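Local coordinates for lectin (Lotus tetragonolobus, PDB 2EIG), which probably binds L-fucosyl sugars as a seed lectin of the legume family, in which calcium and manganese ions support the carbohydrate site, at residues V82-A87 / V202-T207; L102-S107 / N141-L146; Q113-E118 / K193-E198. All blocks are in the same frame, centred on the assembly; numbering follows the deposited sequence.

Contact 1. Residues V82-A87 / V202-T207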
ATOM      1  N   VAL A  82     -21.756  -3.006  14.047  1.00 14.73           N
ATOM      2  CA  VAL A  82     -21.564  -4.383  13.644  1.00 15.21           C
ATOM      3  C   VAL A  82     -20.237  -4.407  12.858  1.00 14.36           C
ATOM      4  O   VAL A  82     -19.901  -3.468  12.128  1.00 14.92           O
ATOM      5  CB  VAL A  82     -22.785  -4.943  12.804  1.00 14.85           C
ATOM      6  CG1 VAL A  82     -23.132  -4.029  11.600  1.00 14.55           C
ATOM      7  CG2 VAL A  82     -22.523  -6.416  12.307  1.00 14.63           C
ATOM      8  N   VAL A  83     -19.469  -5.467  13.058  1.00 13.13           N
ATOM      9  CA  VAL A  83     -18.232  -5.649  12.320  1.00 13.04           C
ATOM     10  C   VAL A  83     -18.188  -6.948  11.568  1.00 12.39           C
ATOM     11  O   VAL A  83     -18.755  -7.909  12.024  1.00 12.01           O
ATOM     12  CB  VAL A  83     -17.002  -5.493  13.253  1.00 12.72           C
ATOM     13  CG1 VAL A  83     -17.273  -4.314  14.228  1.00 12.97           C
ATOM     14  CG2 VAL A  83     -16.664  -6.808  13.995  1.00 10.79           C
ATOM     15  N   PHE A  84     -17.531  -6.940  10.411  1.00 12.27           N
ATOM     16  CA  PHE A  84     -16.970  -8.121   9.837  1.00 13.09           C
ATOM     17  C   PHE A  84     -15.534  -8.302  10.381  1.00 13.79           C
ATOM     18  O   PHE A  84     -14.732  -7.363  10.379  1.00 14.11           O
ATOM     19  CB  PHE A  84     -16.915  -8.066   8.295  1.00 13.16           C
ATOM     20  CG  PHE A  84     -16.213  -9.269   7.701  1.00 16.48           C
ATOM     21  CD1 PHE A  84     -16.893 -10.494   7.566  1.00 18.91           C
ATOM     22  CD2 PHE A  84     -14.866  -9.215   7.377  1.00 16.56           C
ATOM     23  CE1 PHE A  84     -16.246 -11.604   7.066  1.00 17.08           C
ATOM     24  CE2 PHE A  84     -14.206 -10.307   6.870  1.00 20.25           C
ATOM     25  CZ  PHE A  84     -14.893 -11.514   6.690  1.00 16.77           C
ATOM     26  N   PHE A  85     -15.230  -9.493  10.848  1.00 12.73           N
ATOM     27  CA  PHE A  85     -13.959  -9.765  11.484  1.00 13.59           C
ATOM     28  C   PHE A  85     -13.394 -11.183  11.264  1.00 13.41           C
ATOM     29  O   PHE A  85     -14.136 -12.169  11.062  1.00 12.81           O
ATOM     30  CB  PHE A  85     -13.943  -9.386  12.996  1.00 11.87           C
ATOM     31  CG  PHE A  85     -14.573 -10.412  13.950  1.00 12.21           C
ATOM     32  CD1 PHE A  85     -13.802 -11.013  14.916  1.00 10.44           C
ATOM     33  CD2 PHE A  85     -15.953 -10.674  13.949  1.00 10.18           C
ATOM     34  CE1 PHE A  85     -14.350 -11.907  15.870  1.00 14.35           C
ATOM     35  CE2 PHE A  85     -16.522 -11.603  14.883  1.00 14.66           C
ATOM     36  CZ  PHE A  85     -15.726 -12.193  15.854  1.00 11.95           C
ATOM     37  N   LEU A  86     -12.066 -11.214  11.231  1.00 12.57           N
ATOM     38  CA  LEU A  86     -11.242 -12.391  11.355  1.00 14.34           C
ATOM     39  C   LEU A  86     -10.622 -12.400  12.733  1.00 13.85           C
ATOM     40  O   LEU A  86     -10.094 -11.352  13.233  1.00 14.24           O
ATOM     41  CB  LEU A  86     -10.087 -12.355  10.348  1.00 13.71           C
ATOM     42  CG  LEU A  86     -10.426 -12.682   8.893  1.00 15.95           C
ATOM     43  CD1 LEU A  86     -11.392 -11.652   8.342  1.00 16.01           C
ATOM     44  CD2 LEU A  86      -9.126 -12.636   8.076  1.00 16.04           C
ATOM     45  N   ALA A  87     -10.668 -13.567  13.345  1.00 13.59           N
ATOM     46  CA  ALA A  87     -10.087 -13.784  14.675  1.00 13.85           C
ATOM     47  C   ALA A  87      -9.568 -15.234  14.766  1.00 14.90           C
ATOM     48  O   ALA A  87     -10.085 -16.110  14.058  1.00 14.55           O
ATOM     49  CB  ALA A  87     -11.083 -13.509  15.731  1.00 12.88           C
ATOM     50  N   VAL A 202     -14.252 -16.396  10.291  1.00 14.58           N
ATOM     51  CA  VAL A 202     -14.784 -15.204   9.618  1.00 14.19           C
ATOM     52  C   VAL A 202     -16.197 -15.112  10.088  1.00 14.37           C
ATOM     53  O   VAL A 202     -16.875 -16.155  10.344  1.00 14.90           O
ATOM     54  CB  VAL A 202     -14.688 -15.270   8.059  1.00 13.57           C
ATOM     55  CG1 VAL A 202     -13.230 -15.343   7.685  1.00 15.52           C
ATOM     56  CG2 VAL A 202     -15.465 -16.523   7.480  1.00 11.56           C
ATOM     57  N   GLY A 203     -16.647 -13.873  10.212  1.00 14.46           N
ATOM     58  CA  GLY A 203     -17.984 -13.606  10.632  1.00 14.89           C
ATOM     59  C   GLY A 203     -18.179 -12.209  11.164  1.00 14.62           C
ATOM     60  O   GLY A 203     -17.484 -11.255  10.812  1.00 14.56           O
ATOM     61  N   PHE A 204     -19.190 -12.088  12.004  1.00 15.47           N
ATOM     62  CA  PHE A 204     -19.656 -10.782  12.422  1.00 14.81           C
ATOM     63  C   PHE A 204     -19.748 -10.726  13.913  1.00 14.79           C
ATOM     64  O   PHE A 204     -20.016 -11.727  14.564  1.00 14.00           O
ATOM     65  CB  PHE A 204     -21.045 -10.492  11.839  1.00 13.87           C
ATOM     66  CG  PHE A 204     -21.096 -10.583  10.356  1.00 16.14           C
ATOM     67  CD1 PHE A 204     -21.497 -11.780   9.735  1.00 14.01           C
ATOM     68  CD2 PHE A 204     -20.751  -9.471   9.554  1.00 13.02           C
ATOM     69  CE1 PHE A 204     -21.547 -11.861   8.349  1.00 13.25           C
ATOM     70  CE2 PHE A 204     -20.805  -9.564   8.144  1.00 13.63           C
ATOM     71  CZ  PHE A 204     -21.213 -10.774   7.557  1.00 16.47           C
ATOM     72  N   SER A 205     -19.523  -9.529  14.437  1.00 13.84           N
ATOM     73  CA  SER A 205     -19.755  -9.242  15.808  1.00 13.88           C
ATOM     74  C   SER A 205     -20.517  -7.937  15.873  1.00 13.97           C
ATOM     75  O   SER A 205     -20.253  -7.008  15.100  1.00 13.57           O
ATOM     76  CB  SER A 205     -18.415  -9.111  16.549  1.00 13.67           C
ATOM     77  OG  SER A 205     -18.662  -8.748  17.867  1.00 15.35           O
ATOM     78  N   ALA A 206     -21.444  -7.861  16.814  1.00 14.51           N
ATOM     79  CA  ALA A 206     -22.260  -6.663  16.982  1.00 15.01           C
ATOM     80  C   ALA A 206     -22.629  -6.480  18.430  1.00 13.51           C
ATOM     81  O   ALA A 206     -22.783  -7.440  19.144  1.00 15.61           O
ATOM     82  CB  ALA A 206     -23.515  -6.761  16.118  1.00 14.42           C
ATOM     83  N   THR A 207     -22.744  -5.233  18.884  1.00 13.86           N
ATOM     84  CA  THR A 207     -23.108  -4.957  20.247  1.00 13.12           C
ATOM     85  C   THR A 207     -24.085  -3.791  20.260  1.00 14.30           C
ATOM     86  O   THR A 207     -24.158  -3.007  19.332  1.00 13.93           O
ATOM     87  CB  THR A 207     -21.900  -4.488  21.130  1.00 12.72           C
ATOM     88  OG1 THR A 207     -21.218  -3.437  20.427  1.00 12.64           O
ATOM     89  CG2 THR A 207     -20.967  -5.635  21.440  1.00 11.46           C
TER

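Contact 2. Residues L102-S107 / N141-L146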
ATOM      1  N   LEU A 102     -17.375  -3.548  20.761  1.00 15.20           N
ATOM      2  CA  LEU A 102     -17.894  -4.261  19.581  1.00 13.22           C
ATOM      3  C   LEU A 102     -17.880  -5.783  19.637  1.00 13.27           C
ATOM      4  O   LEU A 102     -18.105  -6.433  18.624  1.00 14.73           O
ATOM      5  CB  LEU A 102     -17.287  -3.704  18.255  1.00 13.69           C
ATOM      6  CG  LEU A 102     -17.721  -2.253  17.956  1.00 13.55           C
ATOM      7  CD1 LEU A 102     -16.919  -1.593  16.844  1.00 14.40           C
ATOM      8  CD2 LEU A 102     -19.252  -2.096  17.618  1.00  9.57           C
ATOM      9  N   GLY A 103     -17.710  -6.349  20.824  1.00 13.11           N
ATOM     10  CA  GLY A 103     -17.641  -7.785  21.009  1.00 13.30           C
ATOM     11  C   GLY A 103     -16.349  -8.362  20.448  1.00 14.08           C
ATOM     12  O   GLY A 103     -16.231  -9.570  20.306  1.00 14.07           O
ATOM     13  N   ILE A 104     -15.390  -7.501  20.120  1.00 15.20           N
ATOM     14  CA  ILE A 104     -14.108  -7.968  19.520  1.00 16.33           C
ATOM     15  C   ILE A 104     -12.880  -7.626  20.373  1.00 17.13           C
ATOM     16  O   ILE A 104     -11.839  -8.254  20.264  1.00 18.88           O
ATOM     17  CB  ILE A 104     -13.895  -7.468  18.074  1.00 16.37           C
ATOM     18  CG1 ILE A 104     -13.912  -5.920  17.987  1.00 13.99           C
ATOM     19  CG2 ILE A 104     -14.933  -8.157  17.101  1.00 14.88           C
ATOM     20  CD1 ILE A 104     -13.796  -5.334  16.586  1.00 17.33           C
ATOM     21  N   THR A 105     -13.010  -6.632  21.217  1.00 18.30           N
ATOM     22  CA  THR A 105     -11.879  -6.168  22.021  1.00 19.37           C
ATOM     23  C   THR A 105     -12.214  -6.393  23.482  1.00 18.37           C
ATOM     24  O   THR A 105     -13.207  -5.882  23.959  1.00 18.36           O
ATOM     25  CB  THR A 105     -11.612  -4.664  21.748  1.00 20.26           C
ATOM     26  OG1 THR A 105     -11.041  -4.527  20.435  1.00 24.40           O
ATOM     27  CG2 THR A 105     -10.655  -4.040  22.797  1.00 20.09           C
ATOM     28  N   ASP A 106     -11.363  -7.141  24.173  1.00 17.51           N
ATOM     29  CA  ASP A 106     -11.305  -7.144  25.611  1.00 17.28           C
ATOM     30  C   ASP A 106     -10.613  -5.833  26.043  1.00 18.35           C
ATOM     31  O   ASP A 106      -9.403  -5.651  25.820  1.00 18.05           O
ATOM     32  CB  ASP A 106     -10.473  -8.336  26.067  1.00 15.90           C
ATOM     33  CG  ASP A 106     -10.313  -8.424  27.587  1.00 18.53           C
ATOM     34  OD1 ASP A 106      -9.923  -9.502  28.041  1.00 19.72           O
ATOM     35  OD2 ASP A 106     -10.566  -7.459  28.328  1.00 15.50           O
ATOM     36  N   SER A 107     -11.385  -4.950  26.671  1.00 19.99           N
ATOM     37  CA  SER A 107     -10.944  -3.617  27.021  1.00 21.64           C
ATOM     38  C   SER A 107      -9.852  -3.605  28.084  1.00 22.19           C
ATOM     39  O   SER A 107      -9.154  -2.598  28.206  1.00 20.88           O
ATOM     40  CB  SER A 107     -12.117  -2.723  27.481  1.00 21.70           C
ATOM     41  OG  SER A 107     -12.566  -3.097  28.758  1.00 21.53           O
ATOM     42  N   ASN A 141      -6.238  -5.404  15.829  1.00 14.36           N
ATOM     43  CA  ASN A 141      -5.819  -5.614  17.208  1.00 16.46           C
ATOM     44  C   ASN A 141      -6.300  -4.511  18.147  1.00 17.49           C
ATOM     45  O   ASN A 141      -6.117  -4.593  19.342  1.00 20.18           O
ATOM     46  CB  ASN A 141      -4.260  -5.709  17.314  1.00 16.64           C
ATOM     47  CG  ASN A 141      -3.692  -6.839  16.517  1.00 18.08           C
ATOM     48  OD1 ASN A 141      -2.458  -6.939  16.304  1.00 24.35           O
ATOM     49  ND2 ASN A 141      -4.567  -7.722  16.058  1.00 12.57           N
ATOM     50  N   SER A 142      -6.835  -3.433  17.608  1.00 17.68           N
ATOM     51  CA  SER A 142      -7.244  -2.329  18.456  1.00 18.03           C
ATOM     52  C   SER A 142      -8.652  -1.859  18.054  1.00 17.83           C
ATOM     53  O   SER A 142      -9.044  -2.047  16.911  1.00 17.30           O
ATOM     54  CB  SER A 142      -6.218  -1.213  18.256  1.00 17.20           C
ATOM     55  OG  SER A 142      -6.649  -0.030  18.875  1.00 15.90           O
ATOM     56  N   ILE A 143      -9.380  -1.277  19.004  1.00 19.08           N
ATOM     57  CA  ILE A 143     -10.694  -0.639  18.765  1.00 20.28           C
ATOM     58  C   ILE A 143     -10.511   0.717  18.096  1.00 20.45           C
ATOM     59  O   ILE A 143     -11.446   1.268  17.513  1.00 20.35           O
ATOM     60  CB  ILE A 143     -11.533  -0.500  20.099  1.00 20.79           C
ATOM     61  CG1 ILE A 143     -13.045  -0.522  19.828  1.00 18.96           C
ATOM     62  CG2 ILE A 143     -11.103   0.786  20.926  1.00 19.67           C
ATOM     63  CD1 ILE A 143     -13.583  -1.721  18.927  1.00 17.94           C
ATOM     64  N   MET A 144      -9.299   1.267  18.164  1.00 20.36           N
ATOM     65  CA  MET A 144      -9.043   2.475  17.394  1.00 21.30           C
ATOM     66  C   MET A 144      -8.646   2.129  15.999  1.00 19.64           C
ATOM     67  O   MET A 144      -7.590   1.523  15.767  1.00 18.59           O
ATOM     68  CB  MET A 144      -7.949   3.350  18.022  1.00 22.76           C
ATOM     69  CG  MET A 144      -8.382   3.957  19.258  1.00 29.80           C
ATOM     70  SD  MET A 144      -7.104   3.705  20.485  1.00 44.46           S
ATOM     71  CE  MET A 144      -7.388   1.974  20.865  1.00 43.99           C
ATOM     72  N   SER A 145      -9.471   2.558  15.057  1.00 18.08           N
ATOM     73  CA  SER A 145      -9.295   2.175  13.681  1.00 18.08           C
ATOM     74  C   SER A 145      -7.973   2.688  13.117  1.00 18.95           C
ATOM     75  O   SER A 145      -7.525   3.791  13.455  1.00 17.94           O
ATOM     76  CB  SER A 145     -10.463   2.692  12.872  1.00 15.78           C
ATOM     77  OG  SER A 145     -11.624   2.076  13.387  1.00 18.68           O
ATOM     78  N   LEU A 146      -7.331   1.858  12.302  1.00 19.11           N
ATOM     79  CA  LEU A 146      -6.100   2.262  11.601  1.00 20.09           C
ATOM     80  C   LEU A 146      -6.428   3.282  10.522  1.00 19.88           C
ATOM     81  O   LEU A 146      -5.631   4.170  10.198  1.00 18.24           O
ATOM     82  CB  LEU A 146      -5.457   1.049  10.916  1.00 21.40           C
ATOM     83  CG  LEU A 146      -4.957  -0.060  11.823  1.00 21.65           C
ATOM     84  CD1 LEU A 146      -4.100  -1.021  10.989  1.00 24.84           C
ATOM     85  CD2 LEU A 146      -4.170   0.582  12.909  1.00 27.46           C
TER

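Contact 3. Residues Q113-E118 / K193-E198. With MN (manganese (II) ion), chain F.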
ATOM      1  N   GLN A 113      -6.448  -9.710  19.306  1.00 19.74           N
ATOM      2  CA  GLN A 113      -5.884 -10.133  18.067  1.00 19.80           C
ATOM      3  C   GLN A 113      -7.014 -10.386  17.047  1.00 18.18           C
ATOM      4  O   GLN A 113      -7.818 -11.283  17.222  1.00 16.97           O
ATOM      5  CB  GLN A 113      -5.080 -11.408  18.321  1.00 20.46           C
ATOM      6  CG  GLN A 113      -4.166 -11.676  17.190  1.00 22.61           C
ATOM      7  CD  GLN A 113      -3.379 -12.930  17.375  1.00 23.95           C
ATOM      8  OE1 GLN A 113      -3.381 -13.522  18.441  1.00 25.01           O
ATOM      9  NE2 GLN A 113      -2.682 -13.330  16.339  1.00 23.01           N
ATOM     10  N   PHE A 114      -7.086  -9.573  16.013  1.00 17.42           N
ATOM     11  CA  PHE A 114      -8.217  -9.662  15.064  1.00 17.48           C
ATOM     12  C   PHE A 114      -8.016  -8.646  13.990  1.00 16.87           C
ATOM     13  O   PHE A 114      -7.251  -7.660  14.131  1.00 18.01           O
ATOM     14  CB  PHE A 114      -9.606  -9.422  15.758  1.00 17.23           C
ATOM     15  CG  PHE A 114      -9.771  -8.019  16.284  1.00 16.78           C
ATOM     16  CD1 PHE A 114     -10.166  -6.989  15.429  1.00 18.38           C
ATOM     17  CD2 PHE A 114      -9.441  -7.718  17.594  1.00 17.64           C
ATOM     18  CE1 PHE A 114     -10.241  -5.689  15.883  1.00 20.27           C
ATOM     19  CE2 PHE A 114      -9.496  -6.414  18.065  1.00 16.85           C
ATOM     20  CZ  PHE A 114      -9.891  -5.404  17.226  1.00 17.73           C
ATOM     21  N   VAL A 115      -8.715  -8.873  12.902  1.00 16.85           N
ATOM     22  CA  VAL A 115      -8.790  -7.898  11.839  1.00 15.35           C
ATOM     23  C   VAL A 115     -10.289  -7.703  11.682  1.00 16.01           C
ATOM     24  O   VAL A 115     -11.043  -8.680  11.612  1.00 14.66           O
ATOM     25  CB  VAL A 115      -8.076  -8.366  10.531  1.00 15.16           C
ATOM     26  CG1 VAL A 115      -8.362  -7.420   9.394  1.00 13.72           C
ATOM     27  CG2 VAL A 115      -6.539  -8.463  10.713  1.00 14.50           C
ATOM     28  N   ALA A 116     -10.723  -6.450  11.692  1.00 15.38           N
ATOM     29  CA  ALA A 116     -12.127  -6.165  11.572  1.00 15.78           C
ATOM     30  C   ALA A 116     -12.389  -4.961  10.653  1.00 15.58           C
ATOM     31  O   ALA A 116     -11.554  -4.068  10.534  1.00 15.82           O
ATOM     32  CB  ALA A 116     -12.720  -5.914  12.973  1.00 16.46           C
ATOM     33  N   VAL A 117     -13.517  -5.020   9.948  1.00 14.89           N
ATOM     34  CA  VAL A 117     -14.136  -3.899   9.305  1.00 14.43           C
ATOM     35  C   VAL A 117     -15.419  -3.578  10.109  1.00 13.92           C
ATOM     36  O   VAL A 117     -16.387  -4.359  10.147  1.00 12.48           O
ATOM     37  CB  VAL A 117     -14.461  -4.184   7.814  1.00 15.19           C
ATOM     38  CG1 VAL A 117     -15.144  -2.942   7.156  1.00 13.25           C
ATOM     39  CG2 VAL A 117     -13.158  -4.635   7.019  1.00 14.12           C
ATOM     40  N   GLU A 118     -15.403  -2.421  10.748  1.00 13.89           N
ATOM     41  CA  GLU A 118     -16.456  -2.035  11.661  1.00 14.96           C
ATOM     42  C   GLU A 118     -17.348  -1.009  11.019  1.00 15.85           C
ATOM     43  O   GLU A 118     -16.930  -0.167  10.232  1.00 17.60           O
ATOM     44  CB  GLU A 118     -15.912  -1.478  13.001  1.00 14.17           C
ATOM     45  CG  GLU A 118     -15.145  -0.173  12.783  1.00 14.63           C
ATOM     46  CD  GLU A 118     -14.787   0.540  14.070  1.00 16.25           C
ATOM     47  OE1 GLU A 118     -14.279  -0.070  15.013  1.00 17.83           O
ATOM     48  OE2 GLU A 118     -15.004   1.744  14.096  1.00 15.81           O
ATOM     49  N   LYS A 193      -0.763 -12.755   8.033  1.00 23.98           N
ATOM     50  CA  LYS A 193       0.115 -13.764   8.656  1.00 24.85           C
ATOM     51  C   LYS A 193       0.912 -13.155   9.801  1.00 25.32           C
ATOM     52  O   LYS A 193       1.392 -13.912  10.633  1.00 26.52           O
ATOM     53  CB  LYS A 193       1.027 -14.431   7.613  1.00 25.64           C
ATOM     54  CG  LYS A 193       1.875 -15.620   8.092  1.00 25.93           C
ATOM     55  CD  LYS A 193       2.885 -16.085   7.025  1.00 26.71           C
ATOM     56  CE  LYS A 193       3.706 -17.292   7.564  1.00 29.61           C
ATOM     57  NZ  LYS A 193       5.219 -17.224   7.364  1.00 33.53           N
ATOM     58  N   THR A 194       1.044 -11.817   9.885  1.00 25.16           N
ATOM     59  CA  THR A 194       1.731 -11.211  11.053  1.00 25.47           C
ATOM     60  C   THR A 194       0.792 -11.129  12.232  1.00 23.58           C
ATOM     61  O   THR A 194       1.185 -11.287  13.391  1.00 22.70           O
ATOM     62  CB  THR A 194       2.379  -9.795  10.822  1.00 26.18           C
ATOM     63  OG1 THR A 194       1.450  -8.890  10.217  1.00 33.59           O
ATOM     64  CG2 THR A 194       3.692  -9.829   9.967  1.00 31.46           C
ATOM     65  N   VAL A 195      -0.476 -10.866  11.952  1.00 22.13           N
ATOM     66  CA  VAL A 195      -1.408 -10.573  13.028  1.00 19.90           C
ATOM     67  C   VAL A 195      -2.327 -11.709  13.411  1.00 19.09           C
ATOM     68  O   VAL A 195      -2.955 -11.642  14.439  1.00 19.15           O
ATOM     69  CB  VAL A 195      -2.207  -9.278  12.767  1.00 20.64           C
ATOM     70  CG1 VAL A 195      -1.264  -8.059  12.896  1.00 19.69           C
ATOM     71  CG2 VAL A 195      -2.909  -9.316  11.386  1.00 18.31           C
ATOM     72  N   LEU A 196      -2.411 -12.760  12.598  1.00 16.27           N
ATOM     73  CA  LEU A 196      -3.401 -13.783  12.878  1.00 14.39           C
ATOM     74  C   LEU A 196      -2.776 -15.166  12.720  1.00 14.36           C
ATOM     75  O   LEU A 196      -1.797 -15.306  11.979  1.00 13.06           O
ATOM     76  CB  LEU A 196      -4.582 -13.652  11.897  1.00 14.32           C
ATOM     77  CG  LEU A 196      -5.594 -12.542  12.192  1.00 11.05           C
ATOM     78  CD1 LEU A 196      -6.511 -12.316  11.019  1.00 12.23           C
ATOM     79  CD2 LEU A 196      -6.371 -12.832  13.454  1.00 12.63           C
ATOM     80  N   PRO A 197      -3.359 -16.194  13.377  1.00 14.45           N
ATOM     81  CA  PRO A 197      -2.855 -17.546  13.169  1.00 14.57           C
ATOM     82  C   PRO A 197      -3.395 -18.116  11.889  1.00 14.82           C
ATOM     83  O   PRO A 197      -4.124 -17.438  11.152  1.00 14.88           O
ATOM     84  CB  PRO A 197      -3.400 -18.333  14.400  1.00 14.13           C
ATOM     85  CG  PRO A 197      -4.688 -17.693  14.655  1.00 15.27           C
ATOM     86  CD  PRO A 197      -4.466 -16.181  14.342  1.00 13.44           C
ATOM     87  N   GLU A 198      -3.045 -19.363  11.600  1.00 15.26           N
ATOM     88  CA  GLU A 198      -3.229 -19.859  10.256  1.00 15.98           C
ATOM     89  C   GLU A 198      -4.687 -20.300   9.972  1.00 15.32           C
ATOM     90  O   GLU A 198      -5.033 -20.590   8.845  1.00 14.89           O
ATOM     91  CB  GLU A 198      -2.228 -20.984  10.010  1.00 15.71           C
ATOM     92  CG  GLU A 198      -2.508 -22.206  10.868  1.00 21.15           C
ATOM     93  CD  GLU A 198      -1.276 -23.106  10.927  1.00 23.59           C
ATOM     94  OE1 GLU A 198      -1.260 -24.108  10.177  1.00 27.75           O
ATOM     95  OE2 GLU A 198      -0.333 -22.782  11.686  1.00 21.66           O
TER
HETATM   96 MN    MN F1101     -14.902   3.158  15.763  1.00 18.87          MN
HETATM   97  O   HOH W   1     -14.105   1.577  17.027  1.00 20.54           O
HETATM   98  O   HOH W   2     -12.878   3.690  14.986  1.00 18.09           O

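Contact 1. Residues V82-A87 / V202-T207
Phe84 carries its CG trans to the backbone N (chi1 175°), whereas Phe204 swings CG back beside its own N (chi1 -57°), and these two choices bring the rings together on one face of the sheet. The edge of Phe84 is aimed at the face of Phe204 in a T-shaped stack, centroids 5.9 Å apart and planes at 72°. On the same face Phe84 CZ rests 4.0 Å from Val202 CB, and Val82 CB meets Ala206 CB at 3.8 Å. The other face carries Phe85, whose ring reaches back across the neighbouring strand until CE2 lies 3.5 Å from Ser205 CB. Its partner Gly203 has backbone angles that would press any side chain against the preceding carbonyl. Between these two layers of side chains the backbones run antiparallel. Val83 N gives Ser205 O a short bond of 2.7 Å and Val83 O takes one from Ser205 N; Phe85 N reaches Gly203 O at 2.9 Å, but the return bond from Gly203 N to Phe85 O is weak. Outside the pair, Phe66 and Trp221 turn edge-to-face with Phe204, closing the aromatic side against the other sheet. This is the middle of the curved seven-stranded front sheet of the legume lectin jelly roll.

Contact 2. Residues L102-S107 / N141-L146
Ile143 is the side chain on which this contact turns, and its CD1 methyl does most of the touching. It meets Leu102 CD1 at 3.9 Å, the two side chains crossing at about a right angle, and it lies 4.3 Å from Ile104 CD1. Thr105 comes in beside the base of the same residue: its OG1 is 4.1 Å from Ile143 CB and 3.9 Å from Ile143 N, too far for a hydrogen bond. The torsions of Ile143 explain the reach. CG1 trails away from the backbone N at chi1 -152°, and chi2 of 51° then folds CD1 over toward the CD1 methyls of Leu102 and Ile104, although the root of the side chain does not aim at the facing loop.

The next layer holds these groups in place. Ser142 OG accepts a bond of 3.0 Å from Met144 N, an ST turn that shapes the backbone on both sides of Ile143. Leu102 and Gly103 both have positive phi, which bends the other loop and presents Leu102 and Ile104 toward Ile143. Leu102 also packs on Glu118 and Val83, Ile104 on Ala116 and Phe85, and Gly103 O takes a hydrogen bond from His42 NE2. Farther out, Gln111 of the second subunit packs on Ile143 and Ser110 of that subunit on Thr105.

The side chain of Leu102 passes about 5 Å from both the manganese and the calcium ion, making this apolar patch a neighbour of the metal pair. No hydrogen bond joins the two loops, and Thr105 OG1 is buried with no polar partner in the model. The cohesion of the two loops is therefore dispersive, resting largely on methyl-to-methyl packing, while the polar bonds that fix them run within a loop, as at Ser142, or to other parts of the chain.

Contact 3. Residues Q113-E118 / K193-E198
Front-sheet strand 115-120 leads into the manganese site at one end, and at its start Val115, with Gln113 just before the strand, meets Val195 and Leu196, where the short helix 192-195 gives out. The polar link is Gln113 NE2 to Val195 O, short at 2.6 Å and fairly straight (162° at the hydrogen). Val195 O lies almost in the plane of the Gln113 amide, yet the amide nitrogen approaches from above the carbonyl plane, 47° out of it. Gln113 gets there as an extended chain, CG opposite the backbone N (chi1 -164°), and its NE2 also rests against Pro197 CD.

Beside this bond the contact is apolar. Val115 CG2 reaches Val195 CG2 at 3.8 Å and Leu196 CD1 at 3.9 Å, while Leu196 CD2 comes to 4.0 Å from Phe114 CA. Farther along the strand, Glu118 OE2 binds manganese at 2.2 Å and OE1 accepts a 2.6 Å bond from a water that is itself a metal ligand. Both carboxylate oxygens are thus engaged in the site; Asp120, Asp127, His135 and a second water complete the six ligands.

Thr194 OG1 pairs with Asp191 O and also with Leu146 O of the second subunit, weakly in the equivalent pair, placing the helix at a subunit interface. Within the chain, Leu196 packs on Leu86 of strand 81-88, Val195 on Val140 of strand 135-140, and Val115 on Leu172 of strand 171-178 in the other sheet.

How the contacts relate
The three contacts lie with centres 11 Å from one another. Contact 1 and the strand of contact 3 lie side by side in the front sheet: Phe84 O receives a probable hydrogen bond from Val117 N (2.7 Å), and Leu86 N probably donates one to Val115 O (2.8 Å). Contact 2 is tied to contact 1 through a probable hydrogen bond between Ser205 OG and Leu102 O (2.5 Å), and to contact 3 through another between Asn141 N and Phe114 O (3.0 Å). The metals sit at one side of this group: Glu118 of contact 3 binds manganese, and the side chain of Val83 in contact 1 is about 8 Å from it. Contacts 2 and 3 also touch the second subunit, whereas contact 1 stays inside its chain.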